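PDB 2UVP: DNA replication regulator protein HobA from Helicobacter pylori, which is required for the initiation of DNA replication and increases the binding of the initiator DnaA to the oriC region. Local coordinates for residues L68-S73 / K164-F169. Numbering follows the deposited sequence.
Sequences LNYILS and KLLQLF
Tyr70 and Phe169 reach across the gap between two near-parallel helices, 65-75 and 161-180, whose segments 68-73 and 164-169 cross at -22° with axes 11.3 Å apart at closest approach. Both helices belong to an alpha/beta fold built round a parallel sheet, in the SIS clan, and helix 65-75 rests on that sheet through Leu68, Ile71 and Leu72, which touch Val58 of strand 55-60. The pair illustrates how helices set rather wide apart can be joined by large side chains, with no hydrogen bond passing between the segments. Each aromatic residue has CG anti to its own backbone N (chi1 -175° in Tyr70), and both project toward the facing helix. Their rings form an offset edge-to-face pair, the edge of Tyr70 turned to the face of Phe169, with centroids 5.3 Å apart and planes at 79°. Within this pair, Tyr70 CE2 comes nearest, 3.6 Å from Phe169 CD2. Further along helix 65-75, Ile71 CG1 meets the Phe169 ring 3.9 Å from CD1, while Phe169 also touches Phe67, Asn74 and Leu75. The phenolic OH of Tyr70 is hydrogen-bonded to an acidic side chain of a neighbouring protein chain, and an aromatic side chain of that chain packs edge-to-face with the Tyr70 ring. The same residue therefore serves both the helix pair and the protein interface. One face of its ring receives Leu166 in a CH-pi contact: methyl CD2 stands 3.6 Å from the Tyr70 ring centroid, slightly displaced toward the rim, and lies nearest to CZ.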
ATOM      1  N   LEU A  68     -13.446  -2.589   0.807  1.00 10.11           N
ATOM      2  CA  LEU A  68     -12.763  -2.802  -0.483  1.00 11.14           C
ATOM      3  C   LEU A  68     -11.777  -3.975  -0.332  1.00 11.09           C
ATOM      4  O   LEU A  68     -11.790  -4.919  -1.113  1.00 10.78           O
ATOM      5  CB  LEU A  68     -12.005  -1.528  -0.887  1.00 12.10           C
ATOM      6  CG  LEU A  68     -11.750  -1.173  -2.360  1.00 18.04           C
ATOM      7  CD1 LEU A  68     -10.559  -0.239  -2.492  1.00 19.34           C
ATOM      8  CD2 LEU A  68     -11.699  -2.294  -3.359  1.00 19.50           C
ATOM      9  N   ASN A  69     -10.934  -3.911   0.698  1.00 10.86           N
ATOM     10  CA  ASN A  69      -9.970  -4.969   0.994  1.00 12.03           C
ATOM     11  C   ASN A  69     -10.667  -6.320   1.184  1.00 11.44           C
ATOM     12  O   ASN A  69     -10.230  -7.351   0.634  1.00 12.02           O
ATOM     13  CB  ASN A  69      -9.179  -4.534   2.239  1.00 12.43           C
ATOM     14  CG  ASN A  69      -8.046  -5.474   2.602  1.00 19.14           C
ATOM     15  OD1 ASN A  69      -8.147  -6.684   2.467  1.00 24.04           O
ATOM     16  ND2 ASN A  69      -6.953  -4.894   3.121  1.00 26.83           N
ATOM     17  N   TYR A  70     -11.765  -6.301   1.930  1.00 10.31           N
ATOM     18  CA  TYR A  70     -12.563  -7.509   2.172  1.00  9.59           C
ATOM     19  C   TYR A  70     -13.076  -8.104   0.863  1.00 10.24           C
ATOM     20  O   TYR A  70     -12.990  -9.311   0.664  1.00 11.49           O
ATOM     21  CB  TYR A  70     -13.738  -7.133   3.050  1.00  9.22           C
ATOM     22  CG  TYR A  70     -14.587  -8.307   3.497  1.00  9.38           C
ATOM     23  CD1 TYR A  70     -14.227  -9.072   4.594  1.00  9.27           C
ATOM     24  CD2 TYR A  70     -15.775  -8.619   2.823  1.00 10.32           C
ATOM     25  CE1 TYR A  70     -15.033 -10.148   5.022  1.00  8.41           C
ATOM     26  CE2 TYR A  70     -16.586  -9.691   3.238  1.00 10.45           C
ATOM     27  CZ  TYR A  70     -16.209 -10.438   4.343  1.00  9.15           C
ATOM     28  OH  TYR A  70     -16.975 -11.496   4.802  1.00 10.08           O
ATOM     29  N   ILE A  71     -13.583  -7.263  -0.028  1.00  9.78           N
ATOM     30  CA  ILE A  71     -14.087  -7.765  -1.324  1.00 10.47           C
ATOM     31  C   ILE A  71     -12.967  -8.468  -2.106  1.00 11.04           C
ATOM     32  O   ILE A  71     -13.120  -9.596  -2.581  1.00  9.88           O
ATOM     33  CB  ILE A  71     -14.722  -6.617  -2.130  1.00 10.74           C
ATOM     34  CG1 ILE A  71     -16.042  -6.181  -1.461  1.00 10.01           C
ATOM     35  CG2 ILE A  71     -14.965  -7.028  -3.591  1.00 11.03           C
ATOM     36  CD1 ILE A  71     -16.601  -4.871  -2.025  1.00 10.24           C
ATOM     37  N   LEU A  72     -11.839  -7.782  -2.250  1.00 12.16           N
ATOM     38  CA  LEU A  72     -10.719  -8.329  -3.001  1.00 13.27           C
ATOM     39  C   LEU A  72     -10.215  -9.647  -2.410  1.00 13.01           C
ATOM     40  O   LEU A  72      -9.998 -10.616  -3.141  1.00 14.45           O
ATOM     41  CB  LEU A  72      -9.585  -7.308  -3.057  1.00 13.08           C
ATOM     42  CG  LEU A  72      -9.628  -6.130  -4.046  1.00 19.93           C
ATOM     43  CD1 LEU A  72     -10.978  -5.764  -4.588  1.00 21.59           C
ATOM     44  CD2 LEU A  72      -8.962  -4.915  -3.386  1.00 20.04           C
ATOM     45  N   SER A  73     -10.042  -9.704  -1.091  1.00 12.43           N
ATOM     46  CA  SER A  73      -9.470 -10.909  -0.495  1.00 13.19           C
ATOM     47  C   SER A  73     -10.451 -12.058  -0.470  1.00 12.81           C
ATOM     48  O   SER A  73     -10.037 -13.217  -0.535  1.00 13.44           O
ATOM     49  CB  SER A  73      -8.925 -10.683   0.928  1.00 13.78           C
ATOM     50  OG  SER A  73      -9.922 -10.204   1.791  1.00 16.65           O
ATOM     51  N   LYS A 164     -24.149  -5.171   7.726  1.00  9.76           N
ATOM     52  CA  LYS A 164     -24.953  -5.292   6.515  1.00 11.14           C
ATOM     53  C   LYS A 164     -24.066  -5.399   5.288  1.00 10.09           C
ATOM     54  O   LYS A 164     -24.355  -6.148   4.357  1.00 10.44           O
ATOM     55  CB  LYS A 164     -25.902  -4.091   6.393  1.00 10.49           C
ATOM     56  CG  LYS A 164     -26.956  -4.086   7.514  1.00 11.13           C
ATOM     57  CD  LYS A 164     -28.038  -2.976   7.332  1.00 13.57           C
ATOM     58  CE  LYS A 164     -28.980  -3.049   8.558  1.00 16.13           C
ATOM     59  NZ  LYS A 164     -30.017  -1.996   8.534  1.00 23.06           N
ATOM     60  N   LEU A 165     -22.956  -4.669   5.302  1.00  9.99           N
ATOM     61  CA  LEU A 165     -22.004  -4.788   4.194  1.00  9.06           C
ATOM     62  C   LEU A 165     -21.483  -6.232   4.062  1.00  9.12           C
ATOM     63  O   LEU A 165     -21.467  -6.784   2.969  1.00 10.46           O
ATOM     64  CB  LEU A 165     -20.860  -3.782   4.344  1.00  9.79           C
ATOM     65  CG  LEU A 165     -21.245  -2.302   4.140  1.00  8.09           C
ATOM     66  CD1 LEU A 165     -20.079  -1.403   4.504  1.00 10.36           C
ATOM     67  CD2 LEU A 165     -21.698  -2.047   2.687  1.00  8.79           C
ATOM     68  N   LEU A 166     -21.054  -6.825   5.173  1.00  9.20           N
ATOM     69  CA  LEU A 166     -20.614  -8.228   5.170  1.00  9.53           C
ATOM     70  C   LEU A 166     -21.719  -9.142   4.656  1.00  9.72           C
ATOM     71  O   LEU A 166     -21.478 -10.075   3.882  1.00  9.59           O
ATOM     72  CB  LEU A 166     -20.181  -8.672   6.572  1.00  9.91           C
ATOM     73  CG  LEU A 166     -18.995  -7.945   7.192  1.00 10.79           C
ATOM     74  CD1 LEU A 166     -18.662  -8.632   8.495  1.00 13.38           C
ATOM     75  CD2 LEU A 166     -17.795  -7.990   6.258  1.00 13.98           C
ATOM     76  N   GLN A 167     -22.933  -8.878   5.125  1.00 10.15           N
ATOM     77  CA  GLN A 167     -24.047  -9.752   4.828  1.00 10.94           C
ATOM     78  C   GLN A 167     -24.365  -9.692   3.321  1.00 10.56           C
ATOM     79  O   GLN A 167     -24.597 -10.728   2.671  1.00 10.10           O
ATOM     80  CB  GLN A 167     -25.243  -9.338   5.671  1.00 11.52           C
ATOM     81  CG  GLN A 167     -26.361 -10.355   5.576  1.00 12.99           C
ATOM     82  CD  GLN A 167     -27.600  -9.917   6.335  1.00 13.96           C
ATOM     83  OE1 GLN A 167     -27.546  -9.021   7.180  1.00 15.55           O
ATOM     84  NE2 GLN A 167     -28.740 -10.509   5.977  1.00 15.54           N
ATOM     85  N   LEU A 168     -24.339  -8.486   2.759  1.00 10.52           N
ATOM     86  CA  LEU A 168     -24.580  -8.342   1.306  1.00 10.73           C
ATOM     87  C   LEU A 168     -23.455  -8.979   0.491  1.00 10.57           C
ATOM     88  O   LEU A 168     -23.702  -9.591  -0.554  1.00 10.23           O
ATOM     89  CB  LEU A 168     -24.724  -6.875   0.920  1.00 10.63           C
ATOM     90  CG  LEU A 168     -26.003  -6.205   1.453  1.00 10.15           C
ATOM     91  CD1 LEU A 168     -25.820  -4.703   1.337  1.00  9.57           C
ATOM     92  CD2 LEU A 168     -27.296  -6.728   0.716  1.00 10.69           C
ATOM     93  N   PHE A 169     -22.214  -8.828   0.950  1.00 10.51           N
ATOM     94  CA  PHE A 169     -21.147  -9.508   0.240  1.00 10.33           C
ATOM     95  C   PHE A 169     -21.344 -11.009   0.239  1.00 10.41           C
ATOM     96  O   PHE A 169     -21.179 -11.681  -0.778  1.00 10.36           O
ATOM     97  CB  PHE A 169     -19.757  -9.215   0.819  1.00 10.67           C
ATOM     98  CG  PHE A 169     -18.700  -9.944   0.066  1.00  9.19           C
ATOM     99  CD1 PHE A 169     -18.234  -9.416  -1.130  1.00 10.95           C
ATOM    100  CD2 PHE A 169     -18.259 -11.203   0.483  1.00 10.31           C
ATOM    101  CE1 PHE A 169     -17.281 -10.115  -1.905  1.00 11.22           C
ATOM    102  CE2 PHE A 169     -17.308 -11.925  -0.282  1.00 12.49           C
ATOM    103  CZ  PHE A 169     -16.823 -11.364  -1.484  1.00 10.79           C
TER